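Local coordinates for protein dihydropyrimidinase (Brevibacillus agri, PDB 3SFW) that hydrolyses the ring amide bond of dihydropyrimidines, probably with water activated between the two zinc ions of a TIM-barrel amidohydrolase site, at residues 54-59 with 312-317; 184-189 with 217-222; 390-395 with 431-436. One frame throughout, in Å; residues are numbered along the deposited sequence.

From the N terminus the chain first reaches strand 49-59, whose end waits for a partner some 250 residues later. Interaction 1 closes that long loop when the segment after strand 311-312 returns to it at a zinc ion, close to the centre of the chain. Interaction 2 is nested inside the loop: it ties the start of helix 187-199 to helix 214-230, about 21 Å away from interaction 1 between centres. Interaction 3 follows in series, joining strand 393-403 to the hairpin at 431-436. Its sheet includes strand 49-59, so it shares a framework with interaction 1, whereas interactions 2 and 3 lie on opposite sides of the chain's centre, 39 Å apart between centres.

Interaction 1: 54-59 with 312-317; sequences GIDPHT and VGSDHC. With ZN (zinc ion), chain F.
His58 and Asp315 hold one zinc ion between them, in the site where the His-X-His motif at the end of the first TIM-barrel strand meets the aspartate after the last strand, as in other amidohydrolases. His58 NE2 and Asp315 OD1 each bind the metal at 2.1 Å, and His60 and the carboxylated Lys150 complete its protein ligands. In both side chains CG stands opposite the backbone N (chi1 -165°), which lays ring and carboxylate alongside each other at the zinc, their planes 47° apart. In a CH-pi contact Asp315 CB lies over the His58 ring, 3.7 Å from its centroid. On the side away from the metal, His58 ND1 is hydrogen-bonded to Glu262, which fixes the ring's rotation.

The hydrogen bonds centre on Asp56, a second-shell residue. Its OD1 accepts Ser314 N on the syn side at 3.0 Å; from the opposite face comes His58 N, closing an Asx turn. Ser314 OG donates to Asp56 OD2 over a very short 2.5 Å. With Asp56 cut back to an alanine, Ser314 N, Ser314 OG and His58 N would probably all lose this acceptor, leaving the loop that carries Asp315 freer to shift against His58. His58 O adds weak bonds from Asp315 N and His316 N.

Gly313 brings its CA 3.4 Å from Asp56 OD1, with Pro57 CD and His58 CB also beside it.

Interaction 2: 184-189 with 217-222; sequences AENGDV and EGEATG
Ala184 and Glu185 cross helix 214-230 at close range, Ala184 CA lying 4.8 Å from Ala220 CA and Glu185 CA 4.1 Å from Glu217 CA. The carbonyl of Ala184 faces the helix, and its O takes a CA-H...O contact from Glu217 CA at 3.2 Å. Small side chains make this approach possible. Ala220 CB presses against the backbone of the loop, 3.4 Å from Glu185 C, while Ala184 CB reaches in toward Thr221, 3.5 Å from its OG1. That hydroxyl is already engaged: Thr221 OG1 donates to Glu217 O, which also receives Thr221 N.

Asn186 divides its amide between two tasks. Its OD1 caps the following helix, with a straight bond from Val189 N at 3.0 Å and a weak one from Asp188 N. Its ND2 donates to Glu219 OE1 at 2.9 Å, with an N-H...O angle of 168°. The acceptor lies in the plane of the amide, yet the donor arrives well above the carboxylate plane, 56° out of it. A bend at chi2 (-77°) brings the Glu219 carboxylate round to this position, and OE1 is also salt-bridged to Arg223. Asp163 of the second subunit takes a further bond from Asn186 ND2.

The Glu185 side chain leaves the backbone on the side away from the helix; its OE1 is hydrogen-bonded to His183, a zinc ligand, and salt-bridged to Arg212. This is an N-capped helix start in a beta/alpha barrel, reached through the short loop that follows the metal-binding His183, and lying against a neighbouring subunit.

Interaction 3: 390-395 with 431-436; sequences DADIVL and LSRGAF
The carboxylate of Asp390 and the guanidinium of Arg433 lie on side chains that run side by side, their planes 81° apart, and the touching is done by the aliphatic part of the arginine: Arg433 CG sits 3.5 Å from Asp390 OD2. The guanidinium goes on to Glu26, Asp119 and the carbonyl of Ala449, while Lys382 bridges to OD2 of both Asp390 and Asp392. The second carboxylate, that of Asp392, accepts Arg433 N at OD1, 2.7 Å away on the anti side and 33° out of plane. Its CG lies opposite the carbonyl carbon (chi1 -76°), which swings OD1 to that N-H. Its other oxygen, OD2, receives a water that accepts from Ser432 OG. On one face of the Phe436 ring lies Leu431 CD2, 3.7 Å above its plane.

The backbones meet as an antiparallel hydrogen-bonded pair, Ile393 with Leu431. Leu431 N donates to Ile393 O at 2.8 Å, and Ile393 N returns to Leu431 O at 3.0 Å. Further on, Gly434 N binds Ala391 O, so Asp392 and Ala391 together hold both central residues of the type I' turn, Ser432 to Ala435, that closes the beta hairpin of strands 422-432 and 435-439.

Strand 393-403 runs between strand 49-59 and the hairpin's first strand, antiparallel to both. Leu431 packs on Lys3 and Ile5 of strand 2-6, and Asp392 lies against Thr87 and Ser88 of strand 86-93.

Interaction 1: 54-59 with 312-317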
ATOM      1  N   GLY A  54      -1.749 -33.540 -13.589  1.00 10.08           N
ATOM      2  CA  GLY A  54      -1.871 -32.620 -12.457  1.00 11.68           C
ATOM      3  C   GLY A  54      -1.162 -33.154 -11.220  1.00 11.11           C
ATOM      4  O   GLY A  54      -1.081 -34.336 -11.028  1.00 11.78           O
ATOM      5  N   ILE A  55      -0.602 -32.259 -10.395  1.00  9.39           N
ATOM      6  CA  ILE A  55      -0.012 -32.678  -9.109  1.00  8.57           C
ATOM      7  C   ILE A  55      -0.753 -31.879  -8.074  1.00 11.37           C
ATOM      8  O   ILE A  55      -0.803 -30.652  -8.154  1.00  9.26           O
ATOM      9  CB  ILE A  55       1.489 -32.320  -9.029  1.00 10.42           C
ATOM     10  CG1 ILE A  55       2.250 -33.020 -10.179  1.00  9.04           C
ATOM     11  CG2 ILE A  55       2.064 -32.711  -7.628  1.00  9.42           C
ATOM     12  CD1 ILE A  55       3.715 -32.563 -10.267  1.00 10.74           C
ATOM     13  N   ASP A  56      -1.504 -32.574  -7.212  1.00  8.65           N
ATOM     14  CA  ASP A  56      -2.305 -31.908  -6.198  1.00  9.28           C
ATOM     15  C   ASP A  56      -1.564 -31.884  -4.882  1.00 10.10           C
ATOM     16  O   ASP A  56      -1.351 -32.925  -4.292  1.00 11.00           O
ATOM     17  CB  ASP A  56      -3.623 -32.681  -5.988  1.00  8.58           C
ATOM     18  CG  ASP A  56      -4.631 -31.917  -5.112  1.00 11.94           C
ATOM     19  OD1 ASP A  56      -4.258 -30.975  -4.393  1.00 10.39           O
ATOM     20  OD2 ASP A  56      -5.831 -32.282  -5.142  1.00 10.51           O
ATOM     21  N   PRO A  57      -1.052 -30.713  -4.484  1.00  7.39           N
ATOM     22  CA  PRO A  57      -0.220 -30.667  -3.291  1.00  9.18           C
ATOM     23  C   PRO A  57      -1.041 -30.616  -1.994  1.00  8.25           C
ATOM     24  O   PRO A  57      -0.476 -30.293  -0.937  1.00 10.00           O
ATOM     25  CB  PRO A  57       0.509 -29.326  -3.420  1.00 11.44           C
ATOM     26  CG  PRO A  57      -0.484 -28.423  -4.190  1.00 10.50           C
ATOM     27  CD  PRO A  57      -1.087 -29.420  -5.207  1.00  9.00           C
ATOM     28  N   HIS A  58      -2.352 -30.808  -2.075  1.00  8.69           N
ATOM     29  CA  HIS A  58      -3.168 -30.534  -0.893  1.00  9.86           C
ATOM     30  C   HIS A  58      -4.287 -31.560  -0.710  1.00  9.47           C
ATOM     31  O   HIS A  58      -5.434 -31.333  -1.110  1.00 10.08           O
ATOM     32  CB  HIS A  58      -3.705 -29.096  -0.924  1.00  7.68           C
ATOM     33  CG  HIS A  58      -4.238 -28.616   0.398  1.00  7.87           C
ATOM     34  ND1 HIS A  58      -4.207 -27.286   0.768  1.00  9.97           N
ATOM     35  CD2 HIS A  58      -4.737 -29.298   1.464  1.00 10.78           C
ATOM     36  CE1 HIS A  58      -4.689 -27.165   1.998  1.00 10.74           C
ATOM     37  NE2 HIS A  58      -5.011 -28.374   2.439  1.00  9.26           N
ATOM     38  N   THR A  59      -3.934 -32.732  -0.153  1.00  9.28           N
ATOM     39  CA  THR A  59      -4.960 -33.793   0.035  1.00  9.66           C
ATOM     40  C   THR A  59      -4.950 -34.315   1.470  1.00 10.37           C
ATOM     41  O   THR A  59      -3.953 -34.182   2.178  1.00  9.98           O
ATOM     42  CB  THR A  59      -4.785 -34.971  -0.948  1.00 10.24           C
ATOM     43  OG1 THR A  59      -3.556 -35.671  -0.682  1.00 10.25           O
ATOM     44  CG2 THR A  59      -4.684 -34.419  -2.425  1.00  9.50           C
ATOM     45  N   VAL A 312      -2.591 -24.357  -7.544  1.00  8.23           N
ATOM     46  CA  VAL A 312      -3.968 -24.692  -7.116  1.00  9.79           C
ATOM     47  C   VAL A 312      -3.966 -26.117  -6.578  1.00 11.72           C
ATOM     48  O   VAL A 312      -3.558 -27.069  -7.273  1.00 11.41           O
ATOM     49  CB  VAL A 312      -4.977 -24.585  -8.272  1.00 10.18           C
ATOM     50  CG1 VAL A 312      -6.393 -25.086  -7.786  1.00 10.37           C
ATOM     51  CG2 VAL A 312      -5.077 -23.154  -8.773  1.00 10.85           C
ATOM     52  N   GLY A 313      -4.379 -26.258  -5.321  1.00  9.81           N
ATOM     53  CA  GLY A 313      -4.554 -27.571  -4.735  1.00 12.31           C
ATOM     54  C   GLY A 313      -6.036 -27.751  -4.429  1.00 12.58           C
ATOM     55  O   GLY A 313      -6.807 -26.792  -4.517  1.00  9.94           O
ATOM     56  N   SER A 314      -6.451 -28.963  -4.069  1.00 10.64           N
ATOM     57  CA  SER A 314      -7.902 -29.203  -3.829  1.00  9.06           C
ATOM     58  C   SER A 314      -8.302 -28.990  -2.355  1.00 12.22           C
ATOM     59  O   SER A 314      -9.446 -28.588  -2.096  1.00 10.80           O
ATOM     60  CB  SER A 314      -8.307 -30.641  -4.243  1.00  9.26           C
ATOM     61  OG  SER A 314      -7.548 -31.579  -3.493  1.00 11.46           O
ATOM     62  N   ASP A 315      -7.396 -29.285  -1.400  1.00 10.12           N
ATOM     63  CA  ASP A 315      -7.807 -29.474   0.035  1.00 10.99           C
ATOM     64  C   ASP A 315      -8.914 -30.555   0.078  1.00 10.94           C
ATOM     65  O   ASP A 315      -9.926 -30.450   0.810  1.00 12.90           O
ATOM     66  CB  ASP A 315      -8.244 -28.155   0.752  1.00 11.04           C
ATOM     67  CG  ASP A 315      -8.312 -28.288   2.271  1.00 11.75           C
ATOM     68  OD1 ASP A 315      -7.659 -29.221   2.827  1.00 11.39           O
ATOM     69  OD2 ASP A 315      -9.049 -27.461   2.897  1.00 10.57           O
ATOM     70  N   HIS A 316      -8.699 -31.619  -0.674  1.00  9.31           N
ATOM     71  CA  HIS A 316      -9.683 -32.725  -0.692  1.00  9.01           C
ATOM     72  C   HIS A 316      -9.769 -33.312   0.723  1.00 11.57           C
ATOM     73  O   HIS A 316      -8.786 -33.841   1.245  1.00 10.40           O
ATOM     74  CB  HIS A 316      -9.213 -33.830  -1.645  1.00 11.61           C
ATOM     75  CG  HIS A 316     -10.220 -34.925  -1.817  1.00 10.01           C
ATOM     76  ND1 HIS A 316     -11.475 -34.691  -2.348  1.00 11.39           N
ATOM     77  CD2 HIS A 316     -10.151 -36.248  -1.557  1.00 10.33           C
ATOM     78  CE1 HIS A 316     -12.148 -35.828  -2.386  1.00 12.11           C
ATOM     79  NE2 HIS A 316     -11.370 -36.788  -1.898  1.00 10.73           N
ATOM     80  N   CYS A 317     -10.959 -33.253   1.327  1.00 11.48           N
ATOM     81  CA  CYS A 317     -11.077 -33.638   2.734  1.00 10.91           C
ATOM     82  C   CYS A 317     -12.576 -34.077   2.884  1.00 12.04           C
ATOM     83  O   CYS A 317     -13.359 -33.408   3.557  1.00 13.51           O
ATOM     84  CB  CYS A 317     -10.715 -32.420   3.610  1.00 13.30           C
ATOM     85  SG  CYS A 317     -10.512 -32.835   5.398  1.00 14.50           S
TER
HETATM   86 ZN    ZN F 502      -6.076 -28.914   4.218  1.00 14.91          ZN

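Interaction 2: 184-189 with 217-222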
ATOM      1  N   ALA A 184      -3.587 -20.458   7.492  1.00  8.21           N
ATOM      2  CA  ALA A 184      -3.490 -19.130   8.137  1.00  5.92           C
ATOM      3  C   ALA A 184      -4.893 -18.585   8.435  1.00 10.51           C
ATOM      4  O   ALA A 184      -5.434 -17.772   7.668  1.00 12.52           O
ATOM      5  CB  ALA A 184      -2.696 -18.125   7.227  1.00 11.70           C
ATOM      6  N   GLU A 185      -5.428 -18.937   9.597  1.00 10.84           N
ATOM      7  CA  GLU A 185      -6.548 -18.152  10.201  1.00 11.84           C
ATOM      8  C   GLU A 185      -6.178 -17.986  11.661  1.00 11.12           C
ATOM      9  O   GLU A 185      -5.610 -18.932  12.267  1.00 14.04           O
ATOM     10  CB  GLU A 185      -7.882 -18.912  10.160  1.00 10.98           C
ATOM     11  CG  GLU A 185      -8.409 -19.268   8.748  1.00 11.58           C
ATOM     12  CD  GLU A 185      -9.635 -20.139   8.842  1.00 11.75           C
ATOM     13  OE1 GLU A 185      -9.489 -21.358   9.187  1.00 14.24           O
ATOM     14  OE2 GLU A 185     -10.751 -19.564   8.686  1.00 15.20           O
ATOM     15  N   ASN A 186      -6.620 -16.878  12.266  1.00  9.91           N
ATOM     16  CA  ASN A 186      -6.309 -16.717  13.698  1.00 12.28           C
ATOM     17  C   ASN A 186      -7.198 -17.630  14.540  1.00 12.04           C
ATOM     18  O   ASN A 186      -8.411 -17.393  14.692  1.00 12.55           O
ATOM     19  CB  ASN A 186      -6.426 -15.249  14.131  1.00  9.34           C
ATOM     20  CG  ASN A 186      -5.921 -15.046  15.538  1.00 12.07           C
ATOM     21  OD1 ASN A 186      -6.451 -15.636  16.483  1.00 12.74           O
ATOM     22  ND2 ASN A 186      -4.908 -14.226  15.688  1.00 11.63           N
ATOM     23  N   GLY A 187      -6.622 -18.710  15.053  1.00 11.55           N
ATOM     24  CA  GLY A 187      -7.441 -19.687  15.781  1.00 13.83           C
ATOM     25  C   GLY A 187      -8.068 -19.150  17.061  1.00 13.29           C
ATOM     26  O   GLY A 187      -9.050 -19.721  17.539  1.00 16.07           O
ATOM     27  N   ASP A 188      -7.443 -18.160  17.690  1.00 13.60           N
ATOM     28  CA  ASP A 188      -8.023 -17.630  18.952  1.00 14.21           C
ATOM     29  C   ASP A 188      -9.231 -16.757  18.697  1.00 14.95           C
ATOM     30  O   ASP A 188     -10.249 -16.826  19.429  1.00 15.60           O
ATOM     31  CB  ASP A 188      -6.981 -16.869  19.741  1.00 12.54           C
ATOM     32  CG  ASP A 188      -5.916 -17.802  20.332  1.00 17.60           C
ATOM     33  OD1 ASP A 188      -6.287 -18.823  20.962  1.00 20.98           O
ATOM     34  OD2 ASP A 188      -4.730 -17.538  20.151  1.00 17.32           O
ATOM     35  N   VAL A 189      -9.146 -15.946  17.656  1.00 13.78           N
ATOM     36  CA  VAL A 189     -10.302 -15.138  17.239  1.00 11.84           C
ATOM     37  C   VAL A 189     -11.430 -16.083  16.880  1.00 14.90           C
ATOM     38  O   VAL A 189     -12.560 -15.887  17.306  1.00 15.94           O
ATOM     39  CB  VAL A 189      -9.962 -14.261  15.972  1.00 14.76           C
ATOM     40  CG1 VAL A 189     -11.291 -13.698  15.327  1.00 15.15           C
ATOM     41  CG2 VAL A 189      -9.032 -13.144  16.349  1.00 14.50           C
ATOM     42  N   GLU A 217      -8.185 -14.448   8.526  1.00 11.43           N
ATOM     43  CA  GLU A 217      -7.283 -15.112   7.586  1.00 12.15           C
ATOM     44  C   GLU A 217      -6.216 -14.121   7.189  1.00 13.67           C
ATOM     45  O   GLU A 217      -5.019 -14.445   7.149  1.00 13.19           O
ATOM     46  CB  GLU A 217      -8.035 -15.622   6.361  1.00 13.16           C
ATOM     47  CG  GLU A 217      -7.072 -16.143   5.294  1.00 10.45           C
ATOM     48  CD  GLU A 217      -7.768 -16.652   4.041  1.00 14.38           C
ATOM     49  OE1 GLU A 217      -8.941 -17.078   4.084  1.00 13.77           O
ATOM     50  OE2 GLU A 217      -7.100 -16.714   3.014  1.00 12.01           O
ATOM     51  N   GLY A 218      -6.609 -12.881   6.924  1.00 11.49           N
ATOM     52  CA  GLY A 218      -5.600 -11.861   6.591  1.00 10.09           C
ATOM     53  C   GLY A 218      -4.567 -11.732   7.721  1.00 10.31           C
ATOM     54  O   GLY A 218      -3.346 -11.602   7.473  1.00 11.67           O
ATOM     55  N   GLU A 219      -5.057 -11.618   8.947  1.00 11.31           N
ATOM     56  CA  GLU A 219      -4.133 -11.416  10.074  1.00 10.91           C
ATOM     57  C   GLU A 219      -3.108 -12.559  10.204  1.00 10.79           C
ATOM     58  O   GLU A 219      -1.898 -12.329  10.269  1.00 12.89           O
ATOM     59  CB  GLU A 219      -4.894 -11.277  11.397  1.00 10.92           C
ATOM     60  CG  GLU A 219      -3.960 -10.948  12.606  1.00 10.26           C
ATOM     61  CD  GLU A 219      -3.200 -12.160  13.110  1.00 11.75           C
ATOM     62  OE1 GLU A 219      -3.797 -13.264  13.228  1.00 13.72           O
ATOM     63  OE2 GLU A 219      -1.955 -12.008  13.301  1.00 12.99           O
ATOM     64  N   ALA A 220      -3.588 -13.782  10.137  1.00  8.57           N
ATOM     65  CA  ALA A 220      -2.671 -14.924  10.316  1.00  9.19           C
ATOM     66  C   ALA A 220      -1.729 -15.034   9.123  1.00 11.02           C
ATOM     67  O   ALA A 220      -0.575 -15.453   9.266  1.00 10.43           O
ATOM     68  CB  ALA A 220      -3.471 -16.221  10.515  1.00  9.82           C
ATOM     69  N   THR A 221      -2.241 -14.712   7.925  1.00 10.62           N
ATOM     70  CA  THR A 221      -1.349 -14.684   6.737  1.00 11.47           C
ATOM     71  C   THR A 221      -0.233 -13.681   6.991  1.00  9.93           C
ATOM     72  O   THR A 221       0.956 -13.968   6.750  1.00 10.56           O
ATOM     73  CB  THR A 221      -2.162 -14.312   5.447  1.00  9.20           C
ATOM     74  OG1 THR A 221      -3.168 -15.317   5.257  1.00 10.67           O
ATOM     75  CG2 THR A 221      -1.234 -14.265   4.250  1.00  9.78           C
ATOM     76  N   GLY A 222      -0.595 -12.463   7.397  1.00  9.45           N
ATOM     77  CA  GLY A 222       0.443 -11.449   7.648  1.00 11.88           C
ATOM     78  C   GLY A 222       1.442 -11.854   8.737  1.00 12.54           C
ATOM     79  O   GLY A 222       2.628 -11.505   8.662  1.00 11.93           O
TER

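Interaction 3: 390-395 with 431-436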
ATOM      1  N   ASP A 390       9.136 -38.658 -15.837  1.00 12.51           N
ATOM      2  CA  ASP A 390       8.173 -39.787 -15.742  1.00  9.83           C
ATOM      3  C   ASP A 390       7.050 -39.505 -16.740  1.00 11.82           C
ATOM      4  O   ASP A 390       6.599 -38.361 -16.896  1.00 12.73           O
ATOM      5  CB  ASP A 390       7.582 -39.853 -14.331  1.00 11.84           C
ATOM      6  CG  ASP A 390       8.512 -40.481 -13.319  1.00 16.95           C
ATOM      7  OD1 ASP A 390       9.679 -40.826 -13.667  1.00 14.71           O
ATOM      8  OD2 ASP A 390       8.110 -40.554 -12.122  1.00 14.60           O
ATOM      9  N   ALA A 391       6.565 -40.563 -17.391  1.00 10.19           N
ATOM     10  CA  ALA A 391       5.545 -40.429 -18.386  1.00 12.84           C
ATOM     11  C   ALA A 391       4.199 -40.347 -17.652  1.00 14.43           C
ATOM     12  O   ALA A 391       3.436 -41.309 -17.639  1.00 12.79           O
ATOM     13  CB  ALA A 391       5.594 -41.670 -19.312  1.00 13.13           C
ATOM     14  N   ASP A 392       3.932 -39.184 -17.068  1.00 10.24           N
ATOM     15  CA  ASP A 392       2.714 -38.939 -16.289  1.00 10.88           C
ATOM     16  C   ASP A 392       1.950 -37.906 -17.112  1.00 10.48           C
ATOM     17  O   ASP A 392       2.334 -36.706 -17.180  1.00 13.11           O
ATOM     18  CB  ASP A 392       3.058 -38.320 -14.917  1.00 10.24           C
ATOM     19  CG  ASP A 392       3.623 -39.321 -13.912  1.00 11.50           C
ATOM     20  OD1 ASP A 392       4.148 -40.402 -14.312  1.00 11.37           O
ATOM     21  OD2 ASP A 392       3.646 -38.939 -12.720  1.00 10.82           O
ATOM     22  N   ILE A 393       1.016 -38.396 -17.919  1.00 11.87           N
ATOM     23  CA  ILE A 393       0.468 -37.622 -18.998  1.00 11.53           C
ATOM     24  C   ILE A 393      -1.051 -37.798 -19.028  1.00 12.54           C
ATOM     25  O   ILE A 393      -1.564 -38.902 -18.835  1.00 12.10           O
ATOM     26  CB  ILE A 393       1.078 -38.108 -20.350  1.00 11.12           C
ATOM     27  CG1 ILE A 393       2.578 -37.829 -20.338  1.00 14.35           C
ATOM     28  CG2 ILE A 393       0.359 -37.387 -21.597  1.00 11.66           C
ATOM     29  CD1 ILE A 393       3.322 -38.454 -21.519  1.00 13.86           C
ATOM     30  N   VAL A 394      -1.754 -36.707 -19.321  1.00 13.35           N
ATOM     31  CA  VAL A 394      -3.211 -36.734 -19.461  1.00 10.95           C
ATOM     32  C   VAL A 394      -3.575 -36.441 -20.903  1.00 13.43           C
ATOM     33  O   VAL A 394      -3.084 -35.463 -21.489  1.00 13.59           O
ATOM     34  CB  VAL A 394      -3.859 -35.681 -18.542  1.00 11.22           C
ATOM     35  CG1 VAL A 394      -5.369 -35.647 -18.758  1.00 10.76           C
ATOM     36  CG2 VAL A 394      -3.535 -36.013 -17.084  1.00 13.07           C
ATOM     37  N   LEU A 395      -4.447 -37.279 -21.489  1.00 11.64           N
ATOM     38  CA  LEU A 395      -5.037 -36.957 -22.761  1.00 13.18           C
ATOM     39  C   LEU A 395      -6.365 -36.267 -22.481  1.00 12.61           C
ATOM     40  O   LEU A 395      -7.255 -36.869 -21.861  1.00 12.58           O
ATOM     41  CB  LEU A 395      -5.281 -38.248 -23.576  1.00 12.26           C
ATOM     42  CG  LEU A 395      -4.049 -39.087 -23.948  1.00 19.38           C
ATOM     43  CD1 LEU A 395      -4.376 -40.032 -25.116  1.00 18.44           C
ATOM     44  CD2 LEU A 395      -2.866 -38.297 -24.216  1.00 23.24           C
ATOM     45  N   LEU A 431      -1.944 -41.593 -17.993  1.00 13.46           N
ATOM     46  CA  LEU A 431      -0.794 -42.476 -17.760  1.00 13.35           C
ATOM     47  C   LEU A 431      -0.041 -42.029 -16.522  1.00 13.16           C
ATOM     48  O   LEU A 431       0.135 -40.797 -16.297  1.00 13.04           O
ATOM     49  CB  LEU A 431       0.159 -42.398 -18.943  1.00 13.78           C
ATOM     50  CG  LEU A 431      -0.476 -42.932 -20.246  1.00 16.01           C
ATOM     51  CD1 LEU A 431      -0.305 -41.910 -21.370  1.00 22.76           C
ATOM     52  CD2 LEU A 431       0.160 -44.287 -20.664  1.00 18.29           C
ATOM     53  N   SER A 432       0.443 -43.011 -15.768  1.00 12.54           N
ATOM     54  CA  SER A 432       1.320 -42.780 -14.596  1.00 10.26           C
ATOM     55  C   SER A 432       2.587 -43.635 -14.776  1.00 15.57           C
ATOM     56  O   SER A 432       2.484 -44.855 -14.880  1.00 11.38           O
ATOM     57  CB  SER A 432       0.584 -43.137 -13.302  1.00 14.41           C
ATOM     58  OG  SER A 432       1.492 -43.186 -12.198  1.00 12.93           O
ATOM     59  N   ARG A 433       3.757 -43.006 -14.897  1.00 12.91           N
ATOM     60  CA  ARG A 433       4.996 -43.752 -15.191  1.00 12.45           C
ATOM     61  C   ARG A 433       4.822 -44.721 -16.378  1.00 13.46           C
ATOM     62  O   ARG A 433       5.248 -45.867 -16.337  1.00 13.76           O
ATOM     63  CB  ARG A 433       5.539 -44.435 -13.918  1.00 12.56           C
ATOM     64  CG  ARG A 433       6.316 -43.443 -12.995  1.00 13.74           C
ATOM     65  CD  ARG A 433       6.843 -44.029 -11.646  1.00 13.74           C
ATOM     66  NE  ARG A 433       5.758 -44.418 -10.750  1.00 13.45           N
ATOM     67  CZ  ARG A 433       5.136 -45.604 -10.747  1.00 15.02           C
ATOM     68  NH1 ARG A 433       5.664 -46.671 -11.332  1.00 13.53           N
ATOM     69  NH2 ARG A 433       4.045 -45.756  -9.985  1.00 13.83           N
ATOM     70  N   GLY A 434       4.169 -44.229 -17.423  1.00 12.90           N
ATOM     71  CA  GLY A 434       4.069 -44.931 -18.705  1.00 13.27           C
ATOM     72  C   GLY A 434       3.005 -46.036 -18.732  1.00 14.28           C
ATOM     73  O   GLY A 434       2.804 -46.667 -19.764  1.00 16.07           O
ATOM     74  N   ALA A 435       2.349 -46.294 -17.601  1.00 12.85           N
ATOM     75  CA  ALA A 435       1.244 -47.264 -17.590  1.00 14.65           C
ATOM     76  C   ALA A 435      -0.082 -46.545 -17.499  1.00 13.32           C
ATOM     77  O   ALA A 435      -0.249 -45.630 -16.691  1.00 13.57           O
ATOM     78  CB  ALA A 435       1.399 -48.287 -16.404  1.00 14.82           C
ATOM     79  N   PHE A 436      -1.078 -47.034 -18.234  1.00 13.14           N
ATOM     80  CA  PHE A 436      -2.409 -46.426 -18.148  1.00 12.21           C
ATOM     81  C   PHE A 436      -3.010 -46.667 -16.779  1.00 13.24           C
ATOM     82  O   PHE A 436      -2.912 -47.802 -16.246  1.00 12.75           O
ATOM     83  CB  PHE A 436      -3.336 -47.015 -19.193  1.00 13.77           C
ATOM     84  CG  PHE A 436      -3.125 -46.460 -20.571  1.00 14.64           C
ATOM     85  CD1 PHE A 436      -2.455 -47.213 -21.527  1.00 14.37           C
ATOM     86  CD2 PHE A 436      -3.630 -45.201 -20.907  1.00 15.38           C
ATOM     87  CE1 PHE A 436      -2.235 -46.681 -22.801  1.00 17.18           C
ATOM     88  CE2 PHE A 436      -3.446 -44.674 -22.153  1.00 17.55           C
ATOM     89  CZ  PHE A 436      -2.777 -45.416 -23.119  1.00 15.68           C
TER
HETATM   90  O   HOH W   1       2.197 -40.795 -11.143  1.00 14.61           O